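Local coordinates for tRNA (adenine(58)-N(1))-methyltransferase catalytic subunit TRM61 C-terminal domain-containing protein (Thermoplasma acidophilum, PDB 1YB2) that is a putative S-adenosyl-L-methionine-dependent methyltransferase that probably methylates RNA, perhaps tRNA at adenine 58, at residues A[65-69]-A[70-74]; A[159-162]-A[163-166]. One frame throughout, in Å; residues are numbered along the deposited sequence.

Contact 1: residues A[65-69]-A[70-74]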
ATOM      1  N   GLU A  65      17.550  -1.166  21.808  1.00 23.84           N
ATOM      2  CA  GLU A  65      18.593  -1.745  20.980  1.00 25.71           C
ATOM      3  C   GLU A  65      19.218  -2.908  21.742  1.00 25.90           C
ATOM      4  O   GLU A  65      19.642  -2.761  22.900  1.00 26.24           O
ATOM      5  CB  GLU A  65      19.653  -0.684  20.645  1.00 25.00           C
ATOM      6  CG  GLU A  65      20.804  -1.201  19.838  1.00 26.93           C
ATOM      7  CD  GLU A  65      21.746  -0.089  19.353  1.00 28.95           C
ATOM      8  OE1 GLU A  65      22.691  -0.422  18.602  1.00 31.42           O
ATOM      9  OE2 GLU A  65      21.543   1.100  19.713  1.00 30.54           O
ATOM     10  N   LEU A  66      19.240  -4.074  21.107  1.00 26.90           N
ATOM     11  CA  LEU A  66      19.893  -5.252  21.673  1.00 28.26           C
ATOM     12  C   LEU A  66      21.116  -5.550  20.816  1.00 28.98           C
ATOM     13  O   LEU A  66      20.996  -5.790  19.616  1.00 28.68           O
ATOM     14  CB  LEU A  66      18.942  -6.468  21.725  1.00 28.20           C
ATOM     15  CG  LEU A  66      17.516  -6.308  22.275  1.00 28.58           C
ATOM     16  CD1 LEU A  66      16.757  -7.643  22.288  1.00 28.89           C
ATOM     17  CD2 LEU A  66      17.506  -5.689  23.664  1.00 28.09           C
ATOM     18  N   ILE A  67      22.290  -5.485  21.432  1.00 30.13           N
ATOM     19  CA  ILE A  67      23.547  -5.747  20.731  1.00 31.67           C
ATOM     20  C   ILE A  67      23.997  -7.150  21.104  1.00 32.87           C
ATOM     21  O   ILE A  67      24.435  -7.412  22.218  1.00 33.04           O
ATOM     22  CB  ILE A  67      24.652  -4.687  21.041  1.00 32.07           C
ATOM     23  CG1 ILE A  67      24.095  -3.263  20.868  1.00 31.14           C
ATOM     24  CG2 ILE A  67      25.903  -4.927  20.137  1.00 32.16           C
ATOM     25  CD1 ILE A  67      25.121  -2.123  21.105  1.00 31.51           C
ATOM     26  N   VAL A  68      23.841  -8.069  20.167  1.00 34.42           N
ATOM     27  CA  VAL A  68      24.221  -9.449  20.419  1.00 35.70           C
ATOM     28  C   VAL A  68      25.434  -9.814  19.555  1.00 36.33           C
ATOM     29  O   VAL A  68      25.378  -9.773  18.320  1.00 36.14           O
ATOM     30  CB  VAL A  68      23.002 -10.425  20.341  1.00 35.92           C
ATOM     31  CG1 VAL A  68      21.779  -9.756  19.721  1.00 35.13           C
ATOM     32  CG2 VAL A  68      23.359 -11.754  19.661  1.00 36.91           C
ATOM     33  N   SER A  69      26.541 -10.085  20.251  1.00 36.98           N
ATOM     34  CA  SER A  69      27.869 -10.320  19.661  1.00 37.54           C
ATOM     35  C   SER A  69      28.350  -9.226  18.708  1.00 37.54           C
ATOM     36  O   SER A  69      28.929  -9.508  17.652  1.00 37.94           O
ATOM     37  CB  SER A  69      27.939 -11.707  19.016  1.00 37.45           C
ATOM     38  OG  SER A  69      27.925 -12.704  20.023  1.00 38.30           O
ATOM     39  N   GLY A  70      28.109  -7.975  19.087  1.00 37.22           N
ATOM     40  CA  GLY A  70      28.550  -6.837  18.290  1.00 36.69           C
ATOM     41  C   GLY A  70      27.582  -6.394  17.207  1.00 36.55           C
ATOM     42  O   GLY A  70      27.823  -5.380  16.531  1.00 36.71           O
ATOM     43  N   LYS A  71      26.485  -7.132  17.031  1.00 35.99           N
ATOM     44  CA  LYS A  71      25.481  -6.730  16.041  1.00 35.30           C
ATOM     45  C   LYS A  71      24.214  -6.150  16.675  1.00 34.16           C
ATOM     46  O   LYS A  71      23.626  -6.766  17.566  1.00 33.45           O
ATOM     47  CB  LYS A  71      25.131  -7.892  15.115  1.00 35.77           C
ATOM     48  CG  LYS A  71      24.299  -7.450  13.936  1.00 37.64           C
ATOM     49  CD  LYS A  71      23.942  -8.607  13.027  1.00 42.16           C
ATOM     50  CE  LYS A  71      23.057  -8.110  11.884  1.00 44.73           C
ATOM     51  NZ  LYS A  71      21.873  -7.349  12.385  1.00 47.33           N
ATOM     52  N   SER A  72      23.806  -4.980  16.181  1.00 33.24           N
ATOM     53  CA  SER A  72      22.638  -4.257  16.666  1.00 32.99           C
ATOM     54  C   SER A  72      21.303  -4.749  16.089  1.00 31.93           C
ATOM     55  O   SER A  72      21.137  -4.867  14.871  1.00 31.96           O
ATOM     56  CB  SER A  72      22.767  -2.771  16.341  1.00 33.56           C
ATOM     57  OG  SER A  72      23.836  -2.175  17.052  1.00 35.94           O
ATOM     58  N   PHE A  73      20.346  -4.990  16.978  1.00 30.22           N
ATOM     59  CA  PHE A  73      18.957  -5.213  16.588  1.00 28.68           C
ATOM     60  C   PHE A  73      18.084  -4.237  17.336  1.00 27.84           C
ATOM     61  O   PHE A  73      18.352  -3.958  18.518  1.00 27.51           O
ATOM     62  CB  PHE A  73      18.533  -6.633  16.962  1.00 28.06           C
ATOM     63  CG  PHE A  73      19.182  -7.693  16.129  1.00 29.45           C
ATOM     64  CD1 PHE A  73      18.583  -8.132  14.947  1.00 30.97           C
ATOM     65  CD2 PHE A  73      20.402  -8.249  16.518  1.00 30.71           C
ATOM     66  CE1 PHE A  73      19.192  -9.117  14.158  1.00 31.56           C
ATOM     67  CE2 PHE A  73      21.027  -9.245  15.737  1.00 31.80           C
ATOM     68  CZ  PHE A  73      20.420  -9.676  14.563  1.00 29.23           C
ATOM     69  N   ILE A  74      17.043  -3.740  16.673  1.00 26.74           N
ATOM     70  CA  ILE A  74      16.048  -2.882  17.333  1.00 26.15           C
ATOM     71  C   ILE A  74      14.778  -3.710  17.602  1.00 26.09           C
ATOM     72  O   ILE A  74      14.284  -4.427  16.711  1.00 25.68           O
ATOM     73  CB  ILE A  74      15.720  -1.604  16.507  1.00 25.54           C
ATOM     74  CG1 ILE A  74      17.007  -0.843  16.092  1.00 27.25           C
ATOM     75  CG2 ILE A  74      14.756  -0.675  17.260  1.00 24.01           C
ATOM     76  CD1 ILE A  74      17.982  -0.516  17.272  1.00 25.90           C
TER

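Contact 2: residues A[159-162]-A[163-166]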
ATOM      1  N   TYR A 159     -13.681  12.900   1.563  1.00 24.99           N
ATOM      2  CA  TYR A 159     -13.525  12.417   2.922  1.00 24.60           C
ATOM      3  C   TYR A 159     -14.105  13.379   3.940  1.00 25.02           C
ATOM      4  O   TYR A 159     -14.036  14.593   3.755  1.00 24.40           O
ATOM      5  CB  TYR A 159     -12.042  12.266   3.251  1.00 23.59           C
ATOM      6  CG  TYR A 159     -11.308  11.242   2.432  1.00 23.57           C
ATOM      7  CD1 TYR A 159     -11.328   9.899   2.792  1.00 23.98           C
ATOM      8  CD2 TYR A 159     -10.592  11.610   1.299  1.00 22.93           C
ATOM      9  CE1 TYR A 159     -10.641   8.941   2.044  1.00 23.89           C
ATOM     10  CE2 TYR A 159      -9.902  10.644   0.535  1.00 22.73           C
ATOM     11  CZ  TYR A 159      -9.939   9.320   0.925  1.00 22.56           C
ATOM     12  OH  TYR A 159      -9.254   8.355   0.210  1.00 23.96           O
ATOM     13  N   ASP A 160     -14.630  12.832   5.034  1.00 25.65           N
ATOM     14  CA  ASP A 160     -14.814  13.613   6.245  1.00 27.05           C
ATOM     15  C   ASP A 160     -13.413  13.899   6.770  1.00 27.10           C
ATOM     16  O   ASP A 160     -12.648  12.972   7.001  1.00 28.05           O
ATOM     17  CB  ASP A 160     -15.614  12.826   7.284  1.00 27.56           C
ATOM     18  CG  ASP A 160     -15.788  13.593   8.596  1.00 30.22           C
ATOM     19  OD1 ASP A 160     -16.746  14.380   8.703  1.00 36.26           O
ATOM     20  OD2 ASP A 160     -14.982  13.397   9.532  1.00 34.67           O
ATOM     21  N   ILE A 161     -13.059  15.167   6.944  1.00 26.65           N
ATOM     22  CA  ILE A 161     -11.703  15.491   7.394  1.00 26.01           C
ATOM     23  C   ILE A 161     -11.676  15.948   8.860  1.00 25.24           C
ATOM     24  O   ILE A 161     -10.762  16.661   9.303  1.00 24.01           O
ATOM     25  CB  ILE A 161     -10.985  16.480   6.437  1.00 26.26           C
ATOM     26  CG1 ILE A 161     -11.804  17.756   6.252  1.00 27.43           C
ATOM     27  CG2 ILE A 161     -10.697  15.797   5.076  1.00 26.60           C
ATOM     28  CD1 ILE A 161     -11.031  18.853   5.580  1.00 30.19           C
ATOM     29  N   GLY A 162     -12.680  15.494   9.609  1.00 24.94           N
ATOM     30  CA  GLY A 162     -12.816  15.814  11.020  1.00 24.94           C
ATOM     31  C   GLY A 162     -11.689  15.274  11.882  1.00 24.55           C
ATOM     32  O   GLY A 162     -11.450  15.794  12.963  1.00 24.30           O
ATOM     33  N   ASN A 163     -11.006  14.228  11.406  1.00 24.49           N
ATOM     34  CA  ASN A 163      -9.819  13.681  12.079  1.00 24.29           C
ATOM     35  C   ASN A 163      -8.492  14.156  11.490  1.00 24.35           C
ATOM     36  O   ASN A 163      -7.448  13.524  11.688  1.00 23.90           O
ATOM     37  CB  ASN A 163      -9.884  12.141  12.177  1.00 24.48           C
ATOM     38  CG  ASN A 163      -9.792  11.425  10.797  1.00 24.71           C
ATOM     39  OD1 ASN A 163      -9.351  10.279  10.724  1.00 26.91           O
ATOM     40  ND2 ASN A 163     -10.213  12.090   9.732  1.00 23.54           N
ATOM     41  N   VAL A 164      -8.535  15.271  10.765  1.00 24.31           N
ATOM     42  CA  VAL A 164      -7.324  15.878  10.206  1.00 23.87           C
ATOM     43  C   VAL A 164      -7.019  17.215  10.878  1.00 24.13           C
ATOM     44  O   VAL A 164      -7.905  18.043  11.074  1.00 23.53           O
ATOM     45  CB  VAL A 164      -7.406  16.058   8.663  1.00 23.91           C
ATOM     46  CG1 VAL A 164      -6.111  16.636   8.118  1.00 23.02           C
ATOM     47  CG2 VAL A 164      -7.705  14.720   7.973  1.00 22.23           C
ATOM     48  N   ARG A 165      -5.746  17.404  11.231  1.00 24.75           N
ATOM     49  CA  ARG A 165      -5.246  18.672  11.754  1.00 25.61           C
ATOM     50  C   ARG A 165      -4.126  19.173  10.848  1.00 24.78           C
ATOM     51  O   ARG A 165      -3.370  18.372  10.288  1.00 24.62           O
ATOM     52  CB  ARG A 165      -4.773  18.500  13.203  1.00 25.75           C
ATOM     53  CG  ARG A 165      -5.954  18.358  14.176  1.00 26.81           C
ATOM     54  CD  ARG A 165      -5.501  18.259  15.643  1.00 28.27           C
ATOM     55  NE  ARG A 165      -4.937  19.516  16.161  1.00 31.86           N
ATOM     56  CZ  ARG A 165      -5.645  20.571  16.568  1.00 33.80           C
ATOM     57  NH1 ARG A 165      -6.970  20.559  16.542  1.00 35.04           N
ATOM     58  NH2 ARG A 165      -5.020  21.655  17.008  1.00 34.51           N
ATOM     59  N   THR A 166      -4.046  20.485  10.659  1.00 24.08           N
ATOM     60  CA  THR A 166      -3.015  21.047   9.793  1.00 24.09           C
ATOM     61  C   THR A 166      -2.192  22.113  10.498  1.00 24.37           C
ATOM     62  O   THR A 166      -2.699  22.874  11.335  1.00 22.94           O
ATOM     63  CB  THR A 166      -3.588  21.685   8.498  1.00 24.34           C
ATOM     64  OG1 THR A 166      -4.378  22.819   8.847  1.00 23.40           O
ATOM     65  CG2 THR A 166      -4.418  20.682   7.682  1.00 23.92           C
TER
HETATM   66  O   HOH W   1      -9.337  17.574  13.391  1.00 36.36           O

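Contact 1: residues A[65-69]-A[70-74]
Glu65 slants along the hairpin, away from its direct partner Ile74 and toward the turn, to the hydroxyl of Ser72, whose OG donates a hydrogen bond to Glu65 OE1 at 2.6 Å. The chain makes this span because it is stretched, with CG anti to the backbone N (chi1 178°) and the chain extended beyond CG; OE1 is met nearly along its C-O axis. The aliphatic part of the glutamate is backed by Ile74, whose CD1 lies 3.8 Å from Glu65 CB and a little farther from CG, the two chains slanting across one another. Ile67 shares this face: its CG1 runs beside Ser72 OG at 4.0 Å, and its CG2 rests on the backbone of Gly70.

Leu66, Val68, Lys71 and Phe73 occupy the other face. Phe73 has CG beside its own backbone N (chi1 -70°), which brings the ring back along the strand until CD2 touches Val68 CG1 at 3.8 Å, in an oblique approach, while Leu66 O lies at the ring edge. Over one face of the ring, displaced toward its rim, sits Lys71 NZ, to which Ser31 OG is hydrogen-bonded. Leu29 of strand 28-30 packs against Leu66 and Phe73.

Between the faces, Leu66 and Phe73 exchange two backbone hydrogen bonds, the shorter from Leu66 N to Phe73 O at 2.7 Å. Val68 and Lys71 exchange two more, next to the point where the chain reverses. Ser69 and Gly70, both with positive phi, form the corner: a two-residue beta hairpin closed by a type I' turn, within the FKBP-like N-terminal domain.

Contact 2: residues A[159-162]-A[163-166]
Ile161 and Val164 meet at the two ends of a tight turn. Val164 N donates to Ile161 O at 3.0 Å, the bond that closes the turn. The side chains add an apolar touch, Val164 CG2 lying 4.0 Å from Ile161 CB. Val164 turns CG1 away from its backbone N (chi1 -178°), leaving CG2 beside that N and close to Ile161. Gly162 and Asn163 are the two middle residues of the turn.

A second layer fixes the turn from its N-terminal side. Asp160 OD2 accepts from Gly162 N at 3.1 Å, with the N-H arriving from above the carboxylate plane; this Asx turn leads directly into the reversal and overlaps it. On the far side a single water donates to both Gly162 O and Val164 O, at 2.8 Å each, bridging the corner to the first residue of strand 164-167.

Farther out, Leu129 of helix 123-132 packs on Asn163 and Val164, Met152 of helix 145-156 also touches Val164, and Ser156 of that same helix meets Ile161. Backbone hydrogen bonds join Asn163 and Arg165 to Leu138, and Arg165 also to Val140, seating the strand against 137-141. Tyr159 lies at the subunit interface: its ring meets Phe78 of the second subunit with planes at about 90°, while its OH bonds Ser126 OG of its own chain.

The arrangement is an Asx turn running into a type I beta turn, the connection from helix 145-156 to the edge strand 164-167 in the methyltransferase domain of Rossmann-like fold.

Along the chain the two contacts come in series, neither nested nor crossed. Contact 1 comes first and closes the hairpin of strands 65-68 and 71-76, which lies in the N-terminal sheet between strand 28-30 and strand 272-274, so the sheet is completed by the last strand of the chain. Contact 2 closes the loop after helix 145-156 and starts strand 164-167, an outermost strand of the second sheet, beside 137-141. Contact 1 and contact 2 lie on opposite sides of the chain's centre, their centres about 40 Å apart and their nearest atoms about 27 Å apart; each belongs to a different sheet, and they do not touch.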